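Local atomic coordinates of phenolic acid decarboxylase (Sedimentibacter hydroxybenzoicus, PDB entry 7AE5), a protein that catalyses the reversible, non-oxidative decarboxylation of 4-hydroxybenzoate and 3,4-dihydroxybenzoate under anaerobic conditions, using prenylated FMN and manganese. Residues C[164-169]-C[216-221]; C[144-149]-C[203-208]; C[320-325]-C[344-349]; C[210-215]-C[232-237]. One frame throughout, in Å; residues are numbered along the deposited sequence.

All four contacts are buried, and they differ mainly in what holds them. Interaction 2 is regular antiparallel sheet, with backbone hydrogen bonds between two strands; interaction 1 joins a third strand of that sheet, 163-165, to the end of helix 211-217 through a rubidium ion and apolar side chains. Interaction 4 uses the start of the same helix, packing it on helix 227-234 with leucines, a phenylalanine and one amide-amide bond. These three lie in the Rift-related domain. Interaction 3 belongs to the C-terminal domain and relies on methionines and a histidine ring, yet its Asn324 packs against Phe215 of interaction 4 and Thr219 of interaction 1.

Interaction 1: residues C[164-169]-C[216-221]; sequences VGTYRI and MASTPV. With RB (rubidium ion), chain R.
Val164 lays its CB and CG1 against the methyl end of Met216, with CB 3.7 Å from Met216 CE and the two side chains crossing at about a right angle. CG1 stands anti to the backbone N (chi1 -175°), which also brings it onto the CB of Ala217. That same methyl is touched by Thr166 CG2, 3.7 Å from Ala217 CB, and Thr166 CG2 leans on Ser218 as well, whose OG is bonded to Thr214 O one turn back in the helix. In Met216 the bend at chi2 (-83°) turns SD to a rubidium ion, 2.9 Å from the metal, and the bend at chi3 carries CE back to Val164. The ion bridges the segments. From the strand side, Val164 O binds the rubidium at 2.5 Å; Met216 O in the last turn of helix 211-217 and Thr219 O just beyond it bind from the other, and Tyr223 OH and Glu227 OE1 complete the site. With an alanine at Met216 the sulfur ligand is gone, and the ion would probably be held less firmly and Val164 left without its methyl neighbour. In this UbiD-family enzyme, residues 164-168 are predicted to bind prenylated FMN, and the ion joins the start of this stretch to the helix end. Backbone contacts follow the same line. Gly165 CA sits 3.1 Å from Ala217 O in a CA-H...O contact, and Thr166 N gives the same oxygen a weak hydrogen bond of 3.1 Å, bent to 128° at the hydrogen.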
loop_
_atom_site.group_PDB
_atom_site.type_symbol
_atom_site.label_atom_id
_atom_site.label_comp_id
_atom_site.label_asym_id
_atom_site.label_seq_id
_atom_site.Cartn_x
_atom_site.Cartn_y
_atom_site.Cartn_z
ATOM N N VAL C 164 -42.495 -17.997 -7.281
ATOM C CA VAL C 164 -42.885 -16.764 -7.955
ATOM C C VAL C 164 -41.684 -15.824 -7.958
ATOM O O VAL C 164 -41.131 -15.503 -6.893
ATOM C CB VAL C 164 -44.096 -16.087 -7.289
ATOM C CG1 VAL C 164 -44.543 -14.880 -8.099
ATOM C CG2 VAL C 164 -45.244 -17.074 -7.114
ATOM N N GLY C 165 -41.282 -15.394 -9.157
ATOM C CA GLY C 165 -40.234 -14.410 -9.306
ATOM C C GLY C 165 -40.558 -13.467 -10.448
ATOM O O GLY C 165 -41.442 -13.734 -11.265
ATOM N N THR C 166 -39.834 -12.353 -10.486
ATOM C CA THR C 166 -39.966 -11.374 -11.558
ATOM C C THR C 166 -38.898 -11.630 -12.611
ATOM O O THR C 166 -37.708 -11.712 -12.289
ATOM C CB THR C 166 -39.842 -9.943 -11.030
ATOM O OG1 THR C 166 -38.663 -9.831 -10.224
ATOM C CG2 THR C 166 -41.062 -9.570 -10.205
ATOM N N TYR C 167 -39.327 -11.757 -13.863
ATOM C CA TYR C 167 -38.425 -11.975 -14.982
ATOM C C TYR C 167 -38.893 -11.124 -16.149
ATOM O O TYR C 167 -40.097 -11.005 -16.392
ATOM C CB TYR C 167 -38.379 -13.456 -15.380
ATOM C CG TYR C 167 -38.134 -14.379 -14.207
ATOM C CD1 TYR C 167 -36.903 -14.404 -13.565
ATOM C CD2 TYR C 167 -39.139 -15.210 -13.730
ATOM C CE1 TYR C 167 -36.676 -15.238 -12.487
ATOM C CE2 TYR C 167 -38.921 -16.049 -12.653
ATOM C CZ TYR C 167 -37.687 -16.058 -12.035
ATOM O OH TYR C 167 -37.464 -16.889 -10.962
ATOM N N ARG C 168 -37.942 -10.525 -16.860
ATOM C CA ARG C 168 -38.297 -9.678 -17.989
ATOM C C ARG C 168 -38.896 -10.518 -19.110
ATOM O O ARG C 168 -38.422 -11.618 -19.414
ATOM C CB ARG C 168 -37.076 -8.895 -18.479
ATOM C CG ARG C 168 -36.037 -9.706 -19.231
ATOM C CD ARG C 168 -34.719 -8.963 -19.272
ATOM N NE ARG C 168 -33.825 -9.484 -20.297
ATOM C CZ ARG C 168 -32.504 -9.483 -20.203
ATOM N NH1 ARG C 168 -31.888 -9.009 -19.132
ATOM N NH2 ARG C 168 -31.781 -9.969 -21.209
ATOM N N ILE C 169 -39.961 -9.998 -19.713
ATOM C CA ILE C 169 -40.755 -10.724 -20.695
ATOM C C ILE C 169 -40.748 -9.910 -21.980
ATOM O O ILE C 169 -41.408 -8.865 -22.062
ATOM C CB ILE C 169 -42.189 -10.963 -20.199
ATOM C CG1 ILE C 169 -42.181 -11.794 -18.914
ATOM C CG2 ILE C 169 -43.019 -11.646 -21.265
ATOM C CD1 ILE C 169 -41.673 -13.204 -19.099
ATOM N N MET C 216 -42.730 -9.826 -3.091
ATOM C CA MET C 216 -42.226 -11.180 -2.888
ATOM C C MET C 216 -41.678 -11.766 -4.179
ATOM O O MET C 216 -40.695 -12.518 -4.162
ATOM C CB MET C 216 -43.321 -12.085 -2.337
ATOM C CG MET C 216 -42.861 -13.513 -2.193
ATOM S SD MET C 216 -42.991 -14.440 -3.739
ATOM C CE MET C 216 -44.525 -13.776 -4.423
ATOM N N ALA C 217 -42.317 -11.456 -5.309
ATOM C CA ALA C 217 -41.817 -11.949 -6.586
ATOM C C ALA C 217 -40.441 -11.373 -6.883
ATOM O O ALA C 217 -39.568 -12.067 -7.417
ATOM C CB ALA C 217 -42.805 -11.610 -7.702
ATOM N N SER C 218 -40.220 -10.112 -6.516
ATOM C CA SER C 218 -38.894 -9.519 -6.608
ATOM C C SER C 218 -37.948 -10.037 -5.536
ATOM O O SER C 218 -36.772 -9.652 -5.538
ATOM C CB SER C 218 -39.003 -7.997 -6.519
ATOM O OG SER C 218 -39.626 -7.471 -7.678
ATOM N N THR C 219 -38.424 -10.883 -4.621
ATOM C CA THR C 219 -37.564 -11.478 -3.612
ATOM C C THR C 219 -37.235 -12.912 -4.000
ATOM O O THR C 219 -38.155 -13.740 -4.181
ATOM C CB THR C 219 -38.219 -11.433 -2.238
ATOM O OG1 THR C 219 -38.774 -10.129 -2.017
ATOM C CG2 THR C 219 -37.185 -11.709 -1.159
ATOM N N PRO C 220 -35.940 -13.233 -4.158
ATOM C CA PRO C 220 -35.529 -14.559 -4.635
ATOM C C PRO C 220 -35.035 -15.466 -3.516
ATOM O O PRO C 220 -35.239 -16.683 -3.557
ATOM C CB PRO C 220 -34.392 -14.236 -5.618
ATOM C CG PRO C 220 -34.206 -12.695 -5.554
ATOM C CD PRO C 220 -34.849 -12.258 -4.283
ATOM N N VAL C 221 -34.353 -14.886 -2.529
ATOM C CA VAL C 221 -33.879 -15.609 -1.356
ATOM C C VAL C 221 -34.174 -14.764 -0.124
ATOM O O VAL C 221 -34.534 -13.591 -0.219
ATOM C CB VAL C 221 -32.371 -15.934 -1.423
ATOM C CG1 VAL C 221 -32.047 -16.770 -2.651
ATOM C CG2 VAL C 221 -31.557 -14.651 -1.405
HETATM RB RB RB R . -40.276 -14.876 -4.681
#

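Interaction 2: residues C[144-149]-C[203-208]; sequences SKASVV and IAITIG
Val148 and Ile205 lie side by side and point the same way from one face of the sheet, with Val148 CG2 3.9 Å from Ile205 CG1. Ile205 sends its other branch, CG2, to the methyl of Ala146 at 3.6 Å, while Val148 CG1 meets the CD1 end of Ile203. On the other face Val149 and Ala204 touch through their CB atoms. Between these faces the backbones pair antiparallel: Ser147 with Thr206 and Val149 with Ala204 are hydrogen-bonded pairs, Val148 with Ile205 the non-hydrogen-bonded pair between them. Ser147 O is gripped twice by Thr206. Thr206 OG1, 2.9 Å from Ser147 O, lies in the carbonyl plane on a lone pair, whereas Thr206 N, 3.1 Å from that oxygen, comes from above the plane. A valine at Thr206 lacks the hydroxyl, so Ser147 O would probably rest on the backbone N bond, and Asn209 ND2 is likely to lose its acceptor. Past the bridges, a water links Lys145 O to Gly208 N, 3.0 Å from the water oxygen. In the Rift-related domain strand 147-150 runs between 163-165 and 201-207, whose far edge pairs with 259-265; Ser147 packs on Ala217 of helix 211-217, and Thr206 on strand 252-254.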
loop_
_atom_site.group_PDB
_atom_site.type_symbol
_atom_site.label_atom_id
_atom_site.label_comp_id
_atom_site.label_asym_id
_atom_site.label_seq_id
_atom_site.Cartn_x
_atom_site.Cartn_y
_atom_site.Cartn_z
ATOM N N SER C 144 -42.226 -5.792 -18.084
ATOM C CA SER C 144 -41.092 -5.654 -17.180
ATOM C C SER C 144 -41.445 -5.794 -15.706
ATOM O O SER C 144 -40.553 -5.665 -14.861
ATOM C CB SER C 144 -40.408 -4.304 -17.412
ATOM O OG SER C 144 -41.143 -3.258 -16.802
ATOM N N LYS C 145 -42.707 -6.059 -15.366
ATOM C CA LYS C 145 -43.090 -6.131 -13.960
ATOM C C LYS C 145 -44.023 -7.306 -13.691
ATOM O O LYS C 145 -44.893 -7.226 -12.817
ATOM C CB LYS C 145 -43.745 -4.826 -13.506
ATOM C CG LYS C 145 -43.581 -4.527 -12.027
ATOM C CD LYS C 145 -44.436 -3.347 -11.621
ATOM C CE LYS C 145 -44.227 -2.989 -10.165
ATOM N NZ LYS C 145 -44.967 -1.746 -9.817
ATOM N N ALA C 146 -43.855 -8.402 -14.423
ATOM C CA ALA C 146 -44.714 -9.560 -14.244
ATOM C C ALA C 146 -44.231 -10.427 -13.088
ATOM O O ALA C 146 -43.040 -10.464 -12.763
ATOM C CB ALA C 146 -44.768 -10.389 -15.526
ATOM N N SER C 147 -45.176 -11.124 -12.462
ATOM C CA SER C 147 -44.888 -12.124 -11.437
ATOM C C SER C 147 -45.141 -13.497 -12.048
ATOM O O SER C 147 -46.291 -13.858 -12.325
ATOM C CB SER C 147 -45.739 -11.893 -10.191
ATOM O OG SER C 147 -45.694 -10.534 -9.792
ATOM N N VAL C 148 -44.071 -14.261 -12.251
ATOM C CA VAL C 148 -44.105 -15.488 -13.038
ATOM C C VAL C 148 -44.140 -16.682 -12.095
ATOM O O VAL C 148 -43.291 -16.804 -11.201
ATOM C CB VAL C 148 -42.896 -15.564 -13.986
ATOM C CG1 VAL C 148 -42.673 -16.993 -14.461
ATOM C CG2 VAL C 148 -43.080 -14.612 -15.159
ATOM N N VAL C 149 -45.106 -17.574 -12.307
ATOM C CA VAL C 149 -45.404 -18.671 -11.392
ATOM C C VAL C 149 -44.993 -19.989 -12.033
ATOM O O VAL C 149 -45.415 -20.302 -13.154
ATOM C CB VAL C 149 -46.896 -18.692 -11.017
ATOM C CG1 VAL C 149 -47.122 -19.551 -9.785
ATOM C CG2 VAL C 149 -47.406 -17.278 -10.796
ATOM N N ILE C 203 -46.122 -22.421 -17.365
ATOM C CA ILE C 203 -45.931 -21.293 -16.462
ATOM C C ILE C 203 -47.157 -20.395 -16.543
ATOM O O ILE C 203 -47.955 -20.470 -17.481
ATOM C CB ILE C 203 -44.657 -20.465 -16.771
ATOM C CG1 ILE C 203 -44.915 -19.476 -17.909
ATOM C CG2 ILE C 203 -43.469 -21.363 -17.091
ATOM C CD1 ILE C 203 -43.776 -18.511 -18.136
ATOM N N ALA C 204 -47.302 -19.540 -15.535
ATOM C CA ALA C 204 -48.323 -18.504 -15.508
ATOM C C ALA C 204 -47.654 -17.155 -15.292
ATOM O O ALA C 204 -46.770 -17.020 -14.441
ATOM C CB ALA C 204 -49.357 -18.763 -14.410
ATOM N N ILE C 205 -48.072 -16.163 -16.071
ATOM C CA ILE C 205 -47.492 -14.824 -16.036
ATOM C C ILE C 205 -48.593 -13.863 -15.608
ATOM O O ILE C 205 -49.534 -13.611 -16.371
ATOM C CB ILE C 205 -46.901 -14.420 -17.393
ATOM C CG1 ILE C 205 -45.809 -15.403 -17.816
ATOM C CG2 ILE C 205 -46.345 -13.010 -17.339
ATOM C CD1 ILE C 205 -45.435 -15.297 -19.275
ATOM N N THR C 206 -48.482 -13.331 -14.394
ATOM C CA THR C 206 -49.487 -12.430 -13.846
ATOM C C THR C 206 -48.999 -10.989 -13.907
ATOM O O THR C 206 -47.846 -10.694 -13.572
ATOM C CB THR C 206 -49.834 -12.803 -12.403
ATOM O OG1 THR C 206 -48.735 -12.479 -11.542
ATOM C CG2 THR C 206 -50.140 -14.292 -12.298
ATOM N N ILE C 207 -49.887 -10.093 -14.336
ATOM C CA ILE C 207 -49.582 -8.680 -14.522
ATOM C C ILE C 207 -50.613 -7.859 -13.762
ATOM O O ILE C 207 -51.810 -8.168 -13.794
ATOM C CB ILE C 207 -49.572 -8.298 -16.018
ATOM C CG1 ILE C 207 -48.601 -9.194 -16.792
ATOM C CG2 ILE C 207 -49.211 -6.831 -16.201
ATOM C CD1 ILE C 207 -48.813 -9.181 -18.290
ATOM N N GLY C 208 -50.151 -6.815 -13.077
ATOM C CA GLY C 208 -51.037 -5.969 -12.301
ATOM C C GLY C 208 -51.473 -6.627 -11.008
ATOM O O GLY C 208 -52.534 -7.254 -10.952
HETATM O O HOH W 1 -47.246 -5.932 -13.196
#

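Interaction 3: residues C[320-325]-C[344-349]; sequences LMALNT and NAMYTH
The imidazole of His349 takes the methyl of Met321 over one face: CE stands 3.7 Å from the ring centroid in a CH-pi contact, displaced toward the rim and closest to His349 CG at 3.4 Å. The sulfur behind it is farther along the ring normal. A bend at chi3 (57°) swings this methyl over the ring, and the two side chains cross at about a right angle. At the ring's edge, near its plane, lies Thr325 OG1, 3.6 Å from His349 CD2. That hydroxyl gives its proton to Met321 O, 2.7 Å from OG1, so Thr325 ties back the residue that covers the histidine. Thr325 CG2 rests on Ala345 O.

Farther along, Met346 packs against Ala322 and Leu323 where helix 323-336 begins. Its CG rests 3.7 Å from Ala322 CB, and its SD lies 3.7 Å from Leu323 CD2, the Leu323 and Met346 side chains running alongside each other and pointing the same way. On the strand, Asn344 OD1 accepts from Met346 N, an Asx turn, while Asn344 ND2 bonds to Tyr347 OH and Pro394 O.

Phe279, His377 and Tyr381 also meet the His349 ring. Trp71 of helix 71-77 packs on Ala322, Leu323 and Met346, and helix 86-96 on Leu323 and Met346. The contact thus joins the start of helix 323-336 to edge strand 340-347, paired with 352-357, in the C-terminal domain of the UbiD fold.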
loop_
_atom_site.group_PDB
_atom_site.type_symbol
_atom_site.label_atom_id
_atom_site.label_comp_id
_atom_site.label_asym_id
_atom_site.label_seq_id
_atom_site.Cartn_x
_atom_site.Cartn_y
_atom_site.Cartn_z
ATOM N N LEU C 320 -37.826 -2.023 -5.695
ATOM C CA LEU C 320 -38.197 -3.435 -5.655
ATOM C C LEU C 320 -37.089 -4.327 -5.112
ATOM O O LEU C 320 -37.344 -5.509 -4.860
ATOM C CB LEU C 320 -38.596 -3.936 -7.048
ATOM C CG LEU C 320 -39.992 -3.644 -7.610
ATOM C CD1 LEU C 320 -41.064 -3.837 -6.546
ATOM C CD2 LEU C 320 -40.089 -2.263 -8.235
ATOM N N MET C 321 -35.874 -3.803 -4.933
ATOM C CA MET C 321 -34.754 -4.600 -4.448
ATOM C C MET C 321 -34.079 -3.984 -3.230
ATOM O O MET C 321 -33.000 -4.444 -2.838
ATOM C CB MET C 321 -33.715 -4.801 -5.556
ATOM C CG MET C 321 -34.276 -5.355 -6.855
ATOM S SD MET C 321 -33.182 -5.041 -8.251
ATOM C CE MET C 321 -31.672 -5.807 -7.675
ATOM N N ALA C 322 -34.681 -2.965 -2.618
ATOM C CA ALA C 322 -33.987 -2.192 -1.589
ATOM C C ALA C 322 -33.993 -2.909 -0.242
ATOM O O ALA C 322 -32.962 -3.416 0.211
ATOM C CB ALA C 322 -34.617 -0.800 -1.474
ATOM N N LEU C 323 -35.154 -2.956 0.415
ATOM C CA LEU C 323 -35.230 -3.486 1.771
ATOM C C LEU C 323 -35.371 -5.001 1.814
ATOM O O LEU C 323 -35.002 -5.614 2.823
ATOM C CB LEU C 323 -36.394 -2.834 2.520
ATOM C CG LEU C 323 -36.285 -1.321 2.717
ATOM C CD1 LEU C 323 -37.315 -0.829 3.720
ATOM C CD2 LEU C 323 -34.880 -0.940 3.161
ATOM N N ASN C 324 -35.901 -5.621 0.756
ATOM C CA ASN C 324 -35.961 -7.077 0.712
ATOM C C ASN C 324 -34.582 -7.695 0.531
ATOM O O ASN C 324 -34.420 -8.899 0.754
ATOM C CB ASN C 324 -36.896 -7.540 -0.406
ATOM C CG ASN C 324 -36.725 -6.738 -1.681
ATOM O OD1 ASN C 324 -36.335 -5.570 -1.647
ATOM N ND2 ASN C 324 -37.024 -7.361 -2.816
ATOM N N THR C 325 -33.593 -6.901 0.120
ATOM C CA THR C 325 -32.207 -7.352 0.157
ATOM C C THR C 325 -31.601 -7.134 1.538
ATOM O O THR C 325 -30.808 -7.956 2.010
ATOM C CB THR C 325 -31.385 -6.613 -0.905
ATOM O OG1 THR C 325 -31.958 -6.834 -2.200
ATOM C CG2 THR C 325 -29.938 -7.092 -0.904
ATOM N N ASN C 344 -28.242 -1.394 5.639
ATOM C CA ASN C 344 -28.726 -0.714 4.440
ATOM C C ASN C 344 -27.947 -1.291 3.261
ATOM O O ASN C 344 -26.819 -0.870 2.984
ATOM C CB ASN C 344 -28.549 0.800 4.567
ATOM C CG ASN C 344 -28.814 1.546 3.265
ATOM O OD1 ASN C 344 -29.263 0.970 2.276
ATOM N ND2 ASN C 344 -28.545 2.848 3.271
ATOM N N ALA C 345 -28.552 -2.254 2.569
ATOM C CA ALA C 345 -27.946 -2.914 1.417
ATOM C C ALA C 345 -28.730 -2.626 0.140
ATOM O O ALA C 345 -28.947 -3.512 -0.689
ATOM C CB ALA C 345 -27.840 -4.419 1.652
ATOM N N MET C 346 -29.151 -1.375 -0.036
ATOM C CA MET C 346 -30.105 -0.997 -1.073
ATOM C C MET C 346 -29.467 -0.603 -2.399
ATOM O O MET C 346 -30.194 -0.227 -3.324
ATOM C CB MET C 346 -30.965 0.175 -0.586
ATOM C CG MET C 346 -31.725 -0.064 0.703
ATOM S SD MET C 346 -32.794 1.336 1.102
ATOM C CE MET C 346 -31.888 2.693 0.353
ATOM N N TYR C 347 -28.149 -0.673 -2.528
ATOM C CA TYR C 347 -27.449 -0.008 -3.623
ATOM C C TYR C 347 -26.872 -1.040 -4.584
ATOM O O TYR C 347 -25.894 -1.724 -4.261
ATOM C CB TYR C 347 -26.378 0.917 -3.057
ATOM C CG TYR C 347 -26.973 1.879 -2.055
ATOM C CD1 TYR C 347 -27.975 2.764 -2.432
ATOM C CD2 TYR C 347 -26.564 1.882 -0.730
ATOM C CE1 TYR C 347 -28.538 3.636 -1.521
ATOM C CE2 TYR C 347 -27.121 2.753 0.187
ATOM C CZ TYR C 347 -28.108 3.626 -0.214
ATOM O OH TYR C 347 -28.667 4.491 0.697
ATOM N N THR C 348 -27.485 -1.134 -5.763
ATOM C CA THR C 348 -27.088 -2.063 -6.820
ATOM C C THR C 348 -27.050 -3.499 -6.295
ATOM O O THR C 348 -26.021 -4.177 -6.317
ATOM C CB THR C 348 -25.746 -1.656 -7.431
ATOM O OG1 THR C 348 -25.670 -0.227 -7.497
ATOM C CG2 THR C 348 -25.614 -2.225 -8.838
ATOM N N HIS C 349 -28.211 -3.946 -5.814
ATOM C CA HIS C 349 -28.384 -5.288 -5.256
ATOM C C HIS C 349 -27.333 -5.598 -4.195
ATOM O O HIS C 349 -26.751 -6.682 -4.164
ATOM C CB HIS C 349 -28.371 -6.353 -6.351
ATOM C CG HIS C 349 -29.214 -7.548 -6.034
ATOM N ND1 HIS C 349 -29.407 -8.582 -6.926
ATOM C CD2 HIS C 349 -29.920 -7.873 -4.924
ATOM C CE1 HIS C 349 -30.195 -9.491 -6.378
ATOM N NE2 HIS C 349 -30.518 -9.085 -5.164
#

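Interaction 4: residues C[210-215]-C[232-237]; sequences NPLVTF and GALQDG
Leu212 and Leu234 make the apolar part together with Phe215. Leu212 CD1 sits 3.6 Å from Leu234 CB, and Leu234 CD1 then reaches the edge of the Phe215 ring, in its plane, 3.6 Å from CD2. In Phe215 chi1 (-160°) sends the ring toward Leu234, and chi2 (66°) sets its edge to that CD1; the two side chains cross at about a right angle. Met77 touches Leu212 and Phe215, and Leu93 touches Phe215 and Leu234, so helices 71-77 and 86-96 join this cluster.

One hydrogen bond crosses between the segments, joining amides that come from opposite directions: Asn210 ND2 donates to Gln235 OE1 at 2.9 Å. Gln235 OE1 lies in the Asn210 amide plane, but the donor stands above the carbonyl plane of Gln235, the two amide planes being 34° apart. Asn210 is the N-cap of helix 211-217, its OD1 accepting from Leu212 N at 3.1 Å, so the capping residue is also the one that reaches across to the residue just after helix 227-234. There, a Schellman motif with Asp236 as its C-prime residue ends the helix. Gln235 NE2 is held by Val238 O, which probably helps to fix the rotation of its amide and present OE1 to Asn210.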
loop_
_atom_site.group_PDB
_atom_site.type_symbol
_atom_site.label_atom_id
_atom_site.label_comp_id
_atom_site.label_asym_id
_atom_site.label_seq_id
_atom_site.Cartn_x
_atom_site.Cartn_y
_atom_site.Cartn_z
ATOM N N ASN C 210 -51.335 -6.880 -6.406
ATOM C CA ASN C 210 -51.106 -6.405 -5.049
ATOM C C ASN C 210 -49.623 -6.071 -4.921
ATOM O O ASN C 210 -48.775 -6.900 -5.275
ATOM C CB ASN C 210 -51.551 -7.491 -4.059
ATOM C CG ASN C 210 -51.230 -7.168 -2.604
ATOM O OD1 ASN C 210 -50.680 -6.120 -2.275
ATOM N ND2 ASN C 210 -51.584 -8.093 -1.721
ATOM N N PRO C 211 -49.271 -4.868 -4.456
ATOM C CA PRO C 211 -47.846 -4.499 -4.397
ATOM C C PRO C 211 -46.991 -5.450 -3.576
ATOM O O PRO C 211 -45.786 -5.557 -3.837
ATOM C CB PRO C 211 -47.874 -3.089 -3.785
ATOM C CG PRO C 211 -49.245 -2.935 -3.190
ATOM C CD PRO C 211 -50.142 -3.747 -4.064
ATOM N N LEU C 212 -47.569 -6.153 -2.598
ATOM C CA LEU C 212 -46.777 -7.105 -1.824
ATOM C C LEU C 212 -46.470 -8.361 -2.627
ATOM O O LEU C 212 -45.455 -9.022 -2.374
ATOM C CB LEU C 212 -47.495 -7.481 -0.527
ATOM C CG LEU C 212 -47.249 -6.574 0.680
ATOM C CD1 LEU C 212 -45.760 -6.425 0.958
ATOM C CD2 LEU C 212 -47.907 -5.227 0.487
ATOM N N VAL C 213 -47.328 -8.712 -3.585
ATOM C CA VAL C 213 -47.057 -9.864 -4.437
ATOM C C VAL C 213 -45.852 -9.587 -5.327
ATOM O O VAL C 213 -44.933 -10.407 -5.430
ATOM C CB VAL C 213 -48.301 -10.222 -5.266
ATOM C CG1 VAL C 213 -47.959 -11.276 -6.309
ATOM C CG2 VAL C 213 -49.418 -10.700 -4.356
ATOM N N THR C 214 -45.843 -8.423 -5.984
ATOM C CA THR C 214 -44.676 -8.011 -6.758
ATOM C C THR C 214 -43.436 -7.940 -5.877
ATOM O O THR C 214 -42.328 -8.267 -6.322
ATOM C CB THR C 214 -44.938 -6.655 -7.417
ATOM O OG1 THR C 214 -46.164 -6.707 -8.157
ATOM C CG2 THR C 214 -43.802 -6.285 -8.359
ATOM N N PHE C 215 -43.608 -7.522 -4.621
ATOM C CA PHE C 215 -42.490 -7.465 -3.685
ATOM C C PHE C 215 -41.894 -8.850 -3.456
ATOM O O PHE C 215 -40.683 -9.048 -3.610
ATOM C CB PHE C 215 -42.951 -6.847 -2.366
ATOM C CG PHE C 215 -41.831 -6.308 -1.519
ATOM C CD1 PHE C 215 -41.077 -5.227 -1.946
ATOM C CD2 PHE C 215 -41.540 -6.876 -0.290
ATOM C CE1 PHE C 215 -40.052 -4.724 -1.162
ATOM C CE2 PHE C 215 -40.516 -6.380 0.498
ATOM C CZ PHE C 215 -39.772 -5.302 0.061
ATOM N N GLY C 232 -48.572 -13.140 2.764
ATOM C CA GLY C 232 -49.380 -13.015 3.964
ATOM C C GLY C 232 -48.575 -12.542 5.159
ATOM O O GLY C 232 -49.063 -11.760 5.979
ATOM N N ALA C 233 -47.327 -13.006 5.272
ATOM C CA ALA C 233 -46.475 -12.564 6.369
ATOM C C ALA C 233 -46.165 -11.077 6.258
ATOM O O ALA C 233 -46.088 -10.373 7.272
ATOM C CB ALA C 233 -45.185 -13.384 6.394
ATOM N N LEU C 234 -45.988 -10.577 5.032
ATOM C CA LEU C 234 -45.751 -9.153 4.838
ATOM C C LEU C 234 -47.012 -8.325 5.045
ATOM O O LEU C 234 -46.913 -7.110 5.251
ATOM C CB LEU C 234 -45.180 -8.900 3.444
ATOM C CG LEU C 234 -43.891 -9.649 3.106
ATOM C CD1 LEU C 234 -43.336 -9.179 1.772
ATOM C CD2 LEU C 234 -42.860 -9.472 4.212
ATOM N N GLN C 235 -48.189 -8.949 4.993
ATOM C CA GLN C 235 -49.445 -8.282 5.300
ATOM C C GLN C 235 -49.806 -8.380 6.777
ATOM O O GLN C 235 -50.991 -8.307 7.124
ATOM C CB GLN C 235 -50.572 -8.856 4.438
ATOM C CG GLN C 235 -50.350 -8.682 2.944
ATOM C CD GLN C 235 -51.537 -9.132 2.114
ATOM O OE1 GLN C 235 -51.924 -8.465 1.155
ATOM N NE2 GLN C 235 -52.121 -10.267 2.480
ATOM N N ASP C 236 -48.807 -8.556 7.646
ATOM C CA ASP C 236 -48.993 -8.611 9.095
ATOM C C ASP C 236 -49.938 -9.736 9.510
ATOM O O ASP C 236 -50.693 -9.603 10.475
ATOM C CB ASP C 236 -49.483 -7.267 9.643
ATOM C CG ASP C 236 -48.846 -6.914 10.972
ATOM O OD1 ASP C 236 -49.259 -5.907 11.584
ATOM O OD2 ASP C 236 -47.929 -7.646 11.406
ATOM N N GLY C 237 -49.901 -10.853 8.788
ATOM C CA GLY C 237 -50.681 -12.017 9.157
ATOM C C GLY C 237 -52.055 -12.111 8.535
ATOM O O GLY C 237 -52.922 -12.794 9.092
#